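Acetylcholine-binding protein (Bulinus truncatus, PDB 2BJ0) probably binds acetylcholine as a soluble pentamer whose subunits resemble the extracellular ligand-binding domain of nicotinic receptors. Local coordinates at residues A54-L65 against V102-Y112. Residues are numbered along the deposited sequence; the frame is centred on the assembly and turned at random.
Sequences ASWKVPYYSSLL and VVVSKDGSVIY
Val110 lies over one face of the Trp56 indole, its CG1 4.0 Å from the centroid of the six-membered ring in a CH-pi contact, while CB of Tyr112 meets the edge of the ring near its plane. With its CG set between backbone N and carbonyl carbon (chi1 67°), the indole leans across the neighbouring strand and reaches these two side chains; Trp81 adds an edge-to-face ring contact. The other branch of Val110, CG2, touches the edge of the Tyr61 ring, 3.8 Å from CD2, and Val58 CB covers the centre of one face of that phenol. Replacing Trp56 with an alanine would probably leave Val110 CG1 and Tyr112 CB without their aromatic partner and open a gap beside Trp81.

The strands that carry Trp56 and Val110, 54-57 and 109-112, run antiparallel. Ala54 with Tyr112 and Trp56 with Val110 form hydrogen-bonded pairs, and the ladder continues as Val58 N donates to Gly108 O at 2.9 Å. Gly108 ends the type I turn of a beta hairpin and packs its CA 3.8 Å from Tyr61 CB; a side chain there would collide with Val58 O. In an Asx turn, Asp107 OD1 takes both OG and N of Ser109, whereas OD2 forms a long salt bridge with Lys57 NZ, at 3.5 Å. From the same turn, Lys106 reaches out to Leu65, its NZ donating to Leu65 O at 3.1 Å from above the carbonyl plane and also to Ser68 O.

The chemistry is thus divided: buried aliphatic and aromatic groups join the hairpin to strand 45-57 and the 3-10 segment 59-61 within the immunoglobulin-like ligand-binding domain, while the lysines and Asp107 tie the turn where the contact is more open to solvent.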
ATOM      1  N   ALA A  54     -19.390 -13.117   8.389  1.00 27.53           N
ATOM      2  CA  ALA A  54     -18.784 -14.314   8.932  1.00 28.03           C
ATOM      3  C   ALA A  54     -18.943 -14.365  10.444  1.00 28.88           C
ATOM      4  O   ALA A  54     -18.633 -13.388  11.136  1.00 28.72           O
ATOM      5  CB  ALA A  54     -17.297 -14.375   8.574  1.00 27.25           C
ATOM      6  N   SER A  55     -19.407 -15.498  10.975  1.00 28.95           N
ATOM      7  CA  SER A  55     -19.406 -15.642  12.421  1.00 29.17           C
ATOM      8  C   SER A  55     -18.876 -16.966  12.910  1.00 28.62           C
ATOM      9  O   SER A  55     -18.954 -17.987  12.216  1.00 28.58           O
ATOM     10  CB  SER A  55     -20.753 -15.286  13.053  1.00 30.56           C
ATOM     11  OG  SER A  55     -21.826 -15.802  12.313  1.00 34.43           O
ATOM     12  N   TRP A  56     -18.285 -16.929  14.099  1.00 27.70           N
ATOM     13  CA  TRP A  56     -17.787 -18.138  14.730  1.00 27.45           C
ATOM     14  C   TRP A  56     -17.778 -17.875  16.216  1.00 28.11           C
ATOM     15  O   TRP A  56     -17.977 -16.756  16.623  1.00 27.73           O
ATOM     16  CB  TRP A  56     -16.412 -18.547  14.180  1.00 26.52           C
ATOM     17  CG  TRP A  56     -15.333 -17.588  14.518  1.00 25.30           C
ATOM     18  CD1 TRP A  56     -14.428 -17.696  15.533  1.00 26.08           C
ATOM     19  CD2 TRP A  56     -15.084 -16.338  13.886  1.00 23.77           C
ATOM     20  NE1 TRP A  56     -13.605 -16.592  15.556  1.00 23.23           N
ATOM     21  CE2 TRP A  56     -13.976 -15.747  14.541  1.00 24.89           C
ATOM     22  CE3 TRP A  56     -15.663 -15.655  12.807  1.00 24.78           C
ATOM     23  CZ2 TRP A  56     -13.464 -14.503  14.169  1.00 23.77           C
ATOM     24  CZ3 TRP A  56     -15.124 -14.412  12.432  1.00 24.52           C
ATOM     25  CH2 TRP A  56     -14.050 -13.862  13.118  1.00 24.71           C
ATOM     26  N   LYS A  57     -17.584 -18.908  17.028  1.00 29.34           N
ATOM     27  CA  LYS A  57     -17.652 -18.749  18.479  1.00 30.03           C
ATOM     28  C   LYS A  57     -16.429 -19.343  19.149  1.00 30.16           C
ATOM     29  O   LYS A  57     -15.955 -20.417  18.767  1.00 30.36           O
ATOM     30  CB  LYS A  57     -18.914 -19.430  18.999  1.00 31.51           C
ATOM     31  CG  LYS A  57     -19.219 -19.241  20.467  1.00 33.34           C
ATOM     32  CD  LYS A  57     -20.436 -20.104  20.842  1.00 37.20           C
ATOM     33  CE  LYS A  57     -20.939 -19.739  22.221  1.00 39.13           C
ATOM     34  NZ  LYS A  57     -22.312 -20.270  22.373  1.00 41.15           N
ATOM     35  N   VAL A  58     -15.877 -18.606  20.105  1.00 30.21           N
ATOM     36  CA  VAL A  58     -14.753 -19.074  20.909  1.00 30.57           C
ATOM     37  C   VAL A  58     -15.160 -18.915  22.373  1.00 30.99           C
ATOM     38  O   VAL A  58     -15.159 -17.795  22.899  1.00 31.28           O
ATOM     39  CB  VAL A  58     -13.435 -18.280  20.615  1.00 31.25           C
ATOM     40  CG1 VAL A  58     -12.247 -18.892  21.375  1.00 30.20           C
ATOM     41  CG2 VAL A  58     -13.148 -18.227  19.123  1.00 30.93           C
ATOM     42  N   PRO A  59     -15.578 -20.012  23.005  1.00 31.54           N
ATOM     43  CA  PRO A  59     -15.999 -19.988  24.413  1.00 32.06           C
ATOM     44  C   PRO A  59     -15.082 -19.169  25.357  1.00 31.69           C
ATOM     45  O   PRO A  59     -15.565 -18.296  26.075  1.00 31.93           O
ATOM     46  CB  PRO A  59     -16.028 -21.475  24.764  1.00 31.94           C
ATOM     47  CG  PRO A  59     -16.618 -22.075  23.442  1.00 32.11           C
ATOM     48  CD  PRO A  59     -15.720 -21.362  22.420  1.00 31.61           C
ATOM     49  N   TYR A  60     -13.776 -19.403  25.314  1.00 32.02           N
ATOM     50  CA  TYR A  60     -12.882 -18.695  26.239  1.00 31.43           C
ATOM     51  C   TYR A  60     -12.906 -17.139  26.124  1.00 30.96           C
ATOM     52  O   TYR A  60     -12.554 -16.460  27.086  1.00 31.64           O
ATOM     53  CB  TYR A  60     -11.471 -19.319  26.251  1.00 31.57           C
ATOM     54  CG  TYR A  60     -10.400 -18.750  25.315  1.00 30.25           C
ATOM     55  CD1 TYR A  60      -9.679 -17.612  25.661  1.00 30.83           C
ATOM     56  CD2 TYR A  60     -10.065 -19.407  24.143  1.00 31.01           C
ATOM     57  CE1 TYR A  60      -8.665 -17.112  24.826  1.00 29.36           C
ATOM     58  CE2 TYR A  60      -9.057 -18.929  23.296  1.00 29.36           C
ATOM     59  CZ  TYR A  60      -8.360 -17.779  23.651  1.00 30.85           C
ATOM     60  OH  TYR A  60      -7.371 -17.311  22.817  1.00 32.11           O
ATOM     61  N   TYR A  61     -13.365 -16.607  24.978  1.00 29.89           N
ATOM     62  CA  TYR A  61     -13.524 -15.161  24.749  1.00 29.33           C
ATOM     63  C   TYR A  61     -14.588 -14.534  25.639  1.00 30.87           C
ATOM     64  O   TYR A  61     -14.568 -13.321  25.864  1.00 30.54           O
ATOM     65  CB  TYR A  61     -13.877 -14.812  23.274  1.00 27.97           C
ATOM     66  CG  TYR A  61     -12.818 -15.035  22.195  1.00 25.09           C
ATOM     67  CD1 TYR A  61     -11.619 -15.711  22.454  1.00 23.84           C
ATOM     68  CD2 TYR A  61     -13.056 -14.602  20.881  1.00 24.80           C
ATOM     69  CE1 TYR A  61     -10.676 -15.954  21.427  1.00 25.26           C
ATOM     70  CE2 TYR A  61     -12.125 -14.827  19.862  1.00 23.94           C
ATOM     71  CZ  TYR A  61     -10.953 -15.498  20.132  1.00 25.38           C
ATOM     72  OH  TYR A  61     -10.056 -15.710  19.102  1.00 26.85           O
ATOM     73  N   SER A  62     -15.523 -15.337  26.141  1.00 32.00           N
ATOM     74  CA  SER A  62     -16.645 -14.770  26.922  1.00 33.36           C
ATOM     75  C   SER A  62     -16.188 -14.021  28.185  1.00 33.80           C
ATOM     76  O   SER A  62     -16.896 -13.161  28.684  1.00 34.76           O
ATOM     77  CB  SER A  62     -17.639 -15.861  27.331  1.00 33.02           C
ATOM     78  OG  SER A  62     -17.043 -16.745  28.270  1.00 34.33           O
ATOM     79  N   SER A  63     -15.010 -14.353  28.697  1.00 34.24           N
ATOM     80  CA  SER A  63     -14.486 -13.707  29.887  1.00 34.77           C
ATOM     81  C   SER A  63     -13.958 -12.306  29.606  1.00 35.45           C
ATOM     82  O   SER A  63     -13.476 -11.622  30.501  1.00 34.02           O
ATOM     83  CB  SER A  63     -13.379 -14.554  30.478  1.00 34.86           C
ATOM     84  OG  SER A  63     -13.961 -15.650  31.140  1.00 36.34           O
ATOM     85  N   LEU A  64     -14.025 -11.893  28.351  1.00 36.32           N
ATOM     86  CA  LEU A  64     -13.542 -10.587  27.971  1.00 38.13           C
ATOM     87  C   LEU A  64     -14.494  -9.545  28.525  1.00 39.27           C
ATOM     88  O   LEU A  64     -14.080  -8.444  28.869  1.00 39.34           O
ATOM     89  CB  LEU A  64     -13.453 -10.493  26.443  1.00 38.04           C
ATOM     90  CG  LEU A  64     -12.551  -9.469  25.751  1.00 38.98           C
ATOM     91  CD1 LEU A  64     -11.054  -9.569  26.142  1.00 37.00           C
ATOM     92  CD2 LEU A  64     -12.723  -9.636  24.244  1.00 38.20           C
ATOM     93  N   LEU A  65     -15.762  -9.920  28.640  1.00 41.26           N
ATOM     94  CA  LEU A  65     -16.832  -8.982  28.967  1.00 43.97           C
ATOM     95  C   LEU A  65     -17.563  -9.233  30.281  1.00 46.09           C
ATOM     96  O   LEU A  65     -18.071  -8.287  30.877  1.00 47.47           O
ATOM     97  CB  LEU A  65     -17.872  -8.956  27.843  1.00 43.17           C
ATOM     98  CG  LEU A  65     -17.460  -8.270  26.541  1.00 42.72           C
ATOM     99  CD1 LEU A  65     -18.651  -8.238  25.613  1.00 41.58           C
ATOM    100  CD2 LEU A  65     -16.909  -6.852  26.787  1.00 41.64           C
ATOM    101  N   VAL A 102     -13.886  -6.568  14.286  1.00 25.53           N
ATOM    102  CA  VAL A 102     -14.871  -7.621  14.632  1.00 26.33           C
ATOM    103  C   VAL A 102     -15.635  -7.157  15.865  1.00 27.54           C
ATOM    104  O   VAL A 102     -15.204  -6.193  16.557  1.00 27.22           O
ATOM    105  CB  VAL A 102     -14.201  -8.997  14.906  1.00 25.94           C
ATOM    106  CG1 VAL A 102     -13.370  -9.461  13.699  1.00 25.39           C
ATOM    107  CG2 VAL A 102     -13.330  -8.956  16.146  1.00 25.55           C
ATOM    108  N   VAL A 103     -16.756  -7.819  16.146  1.00 27.49           N
ATOM    109  CA  VAL A 103     -17.544  -7.573  17.345  1.00 27.74           C
ATOM    110  C   VAL A 103     -17.733  -8.870  18.091  1.00 28.88           C
ATOM    111  O   VAL A 103     -18.224  -9.851  17.531  1.00 27.31           O
ATOM    112  CB  VAL A 103     -18.924  -6.998  17.034  1.00 28.49           C
ATOM    113  CG1 VAL A 103     -19.750  -6.887  18.329  1.00 27.31           C
ATOM    114  CG2 VAL A 103     -18.811  -5.635  16.308  1.00 28.55           C
ATOM    115  N   VAL A 104     -17.313  -8.850  19.352  1.00 29.23           N
ATOM    116  CA  VAL A 104     -17.319  -9.995  20.242  1.00 30.49           C
ATOM    117  C   VAL A 104     -18.481  -9.811  21.220  1.00 30.82           C
ATOM    118  O   VAL A 104     -18.615  -8.752  21.828  1.00 29.75           O
ATOM    119  CB  VAL A 104     -15.995 -10.074  21.041  1.00 30.21           C
ATOM    120  CG1 VAL A 104     -15.944 -11.303  21.874  1.00 29.66           C
ATOM    121  CG2 VAL A 104     -14.804 -10.016  20.113  1.00 29.94           C
ATOM    122  N   SER A 105     -19.317 -10.843  21.328  1.00 31.86           N
ATOM    123  CA  SER A 105     -20.474 -10.864  22.224  1.00 32.67           C
ATOM    124  C   SER A 105     -20.110 -11.457  23.563  1.00 33.40           C
ATOM    125  O   SER A 105     -19.072 -12.103  23.682  1.00 33.10           O
ATOM    126  CB  SER A 105     -21.579 -11.710  21.608  1.00 32.35           C
ATOM    127  OG  SER A 105     -22.022 -11.113  20.404  1.00 32.73           O
ATOM    128  N   LYS A 106     -20.999 -11.292  24.553  1.00 35.36           N
ATOM    129  CA  LYS A 106     -20.780 -11.803  25.926  1.00 36.83           C
ATOM    130  C   LYS A 106     -20.558 -13.302  26.004  1.00 36.85           C
ATOM    131  O   LYS A 106     -19.895 -13.776  26.911  1.00 37.07           O
ATOM    132  CB  LYS A 106     -21.938 -11.431  26.871  1.00 37.93           C
ATOM    133  CG  LYS A 106     -21.923  -9.964  27.336  1.00 40.22           C
ATOM    134  CD  LYS A 106     -22.055  -9.791  28.868  1.00 43.43           C
ATOM    135  CE  LYS A 106     -21.907  -8.289  29.223  1.00 44.55           C
ATOM    136  NZ  LYS A 106     -21.177  -8.003  30.506  1.00 48.22           N
ATOM    137  N   ASP A 107     -21.109 -14.061  25.069  1.00 36.60           N
ATOM    138  CA  ASP A 107     -20.867 -15.493  25.092  1.00 36.90           C
ATOM    139  C   ASP A 107     -19.639 -15.937  24.248  1.00 35.75           C
ATOM    140  O   ASP A 107     -19.369 -17.127  24.097  1.00 35.19           O
ATOM    141  CB  ASP A 107     -22.140 -16.236  24.686  1.00 37.29           C
ATOM    142  CG  ASP A 107     -22.457 -16.089  23.208  1.00 41.22           C
ATOM    143  OD1 ASP A 107     -21.916 -15.172  22.540  1.00 43.17           O
ATOM    144  OD2 ASP A 107     -23.238 -16.865  22.618  1.00 44.17           O
ATOM    145  N   GLY A 108     -18.893 -14.977  23.698  1.00 35.35           N
ATOM    146  CA  GLY A 108     -17.667 -15.321  22.983  1.00 33.86           C
ATOM    147  C   GLY A 108     -17.918 -15.606  21.515  1.00 33.52           C
ATOM    148  O   GLY A 108     -17.012 -16.054  20.806  1.00 33.43           O
ATOM    149  N   SER A 109     -19.130 -15.340  21.034  1.00 32.50           N
ATOM    150  CA  SER A 109     -19.340 -15.428  19.602  1.00 32.28           C
ATOM    151  C   SER A 109     -18.825 -14.148  18.936  1.00 31.06           C
ATOM    152  O   SER A 109     -18.807 -13.094  19.559  1.00 30.95           O
ATOM    153  CB  SER A 109     -20.785 -15.784  19.230  1.00 32.54           C
ATOM    154  OG  SER A 109     -21.665 -14.808  19.709  1.00 36.83           O
ATOM    155  N   VAL A 110     -18.367 -14.268  17.691  1.00 29.88           N
ATOM    156  CA  VAL A 110     -17.692 -13.157  17.002  1.00 29.19           C
ATOM    157  C   VAL A 110     -18.346 -12.946  15.667  1.00 28.93           C
ATOM    158  O   VAL A 110     -18.666 -13.908  14.989  1.00 29.02           O
ATOM    159  CB  VAL A 110     -16.179 -13.443  16.758  1.00 29.10           C
ATOM    160  CG1 VAL A 110     -15.521 -12.242  16.104  1.00 27.76           C
ATOM    161  CG2 VAL A 110     -15.445 -13.783  18.087  1.00 26.64           C
ATOM    162  N   ILE A 111     -18.551 -11.692  15.291  1.00 27.82           N
ATOM    163  CA  ILE A 111     -19.075 -11.371  13.983  1.00 28.86           C
ATOM    164  C   ILE A 111     -18.069 -10.465  13.277  1.00 27.94           C
ATOM    165  O   ILE A 111     -17.498  -9.543  13.905  1.00 26.83           O
ATOM    166  CB  ILE A 111     -20.476 -10.675  14.071  1.00 29.32           C
ATOM    167  CG1 ILE A 111     -21.463 -11.568  14.851  1.00 31.95           C
ATOM    168  CG2 ILE A 111     -21.000 -10.437  12.654  1.00 30.39           C
ATOM    169  CD1 ILE A 111     -22.881 -10.927  15.240  1.00 31.34           C
ATOM    170  N   TYR A 112     -17.845 -10.759  11.994  1.00 26.87           N
ATOM    171  CA  TYR A 112     -16.987 -10.000  11.124  1.00 26.07           C
ATOM    172  C   TYR A 112     -17.694  -9.824   9.762  1.00 25.97           C
ATOM    173  O   TYR A 112     -18.121 -10.802   9.137  1.00 25.91           O
ATOM    174  CB  TYR A 112     -15.650 -10.731  10.995  1.00 26.89           C
ATOM    175  CG  TYR A 112     -14.616 -10.072  10.101  1.00 27.22           C
ATOM    176  CD1 TYR A 112     -14.348  -8.696  10.181  1.00 29.16           C
ATOM    177  CD2 TYR A 112     -13.893 -10.836   9.200  1.00 28.50           C
ATOM    178  CE1 TYR A 112     -13.381  -8.090   9.340  1.00 27.38           C
ATOM    179  CE2 TYR A 112     -12.939 -10.268   8.357  1.00 31.39           C
ATOM    180  CZ  TYR A 112     -12.671  -8.898   8.442  1.00 31.64           C
ATOM    181  OH  TYR A 112     -11.703  -8.377   7.595  1.00 32.32           O
TER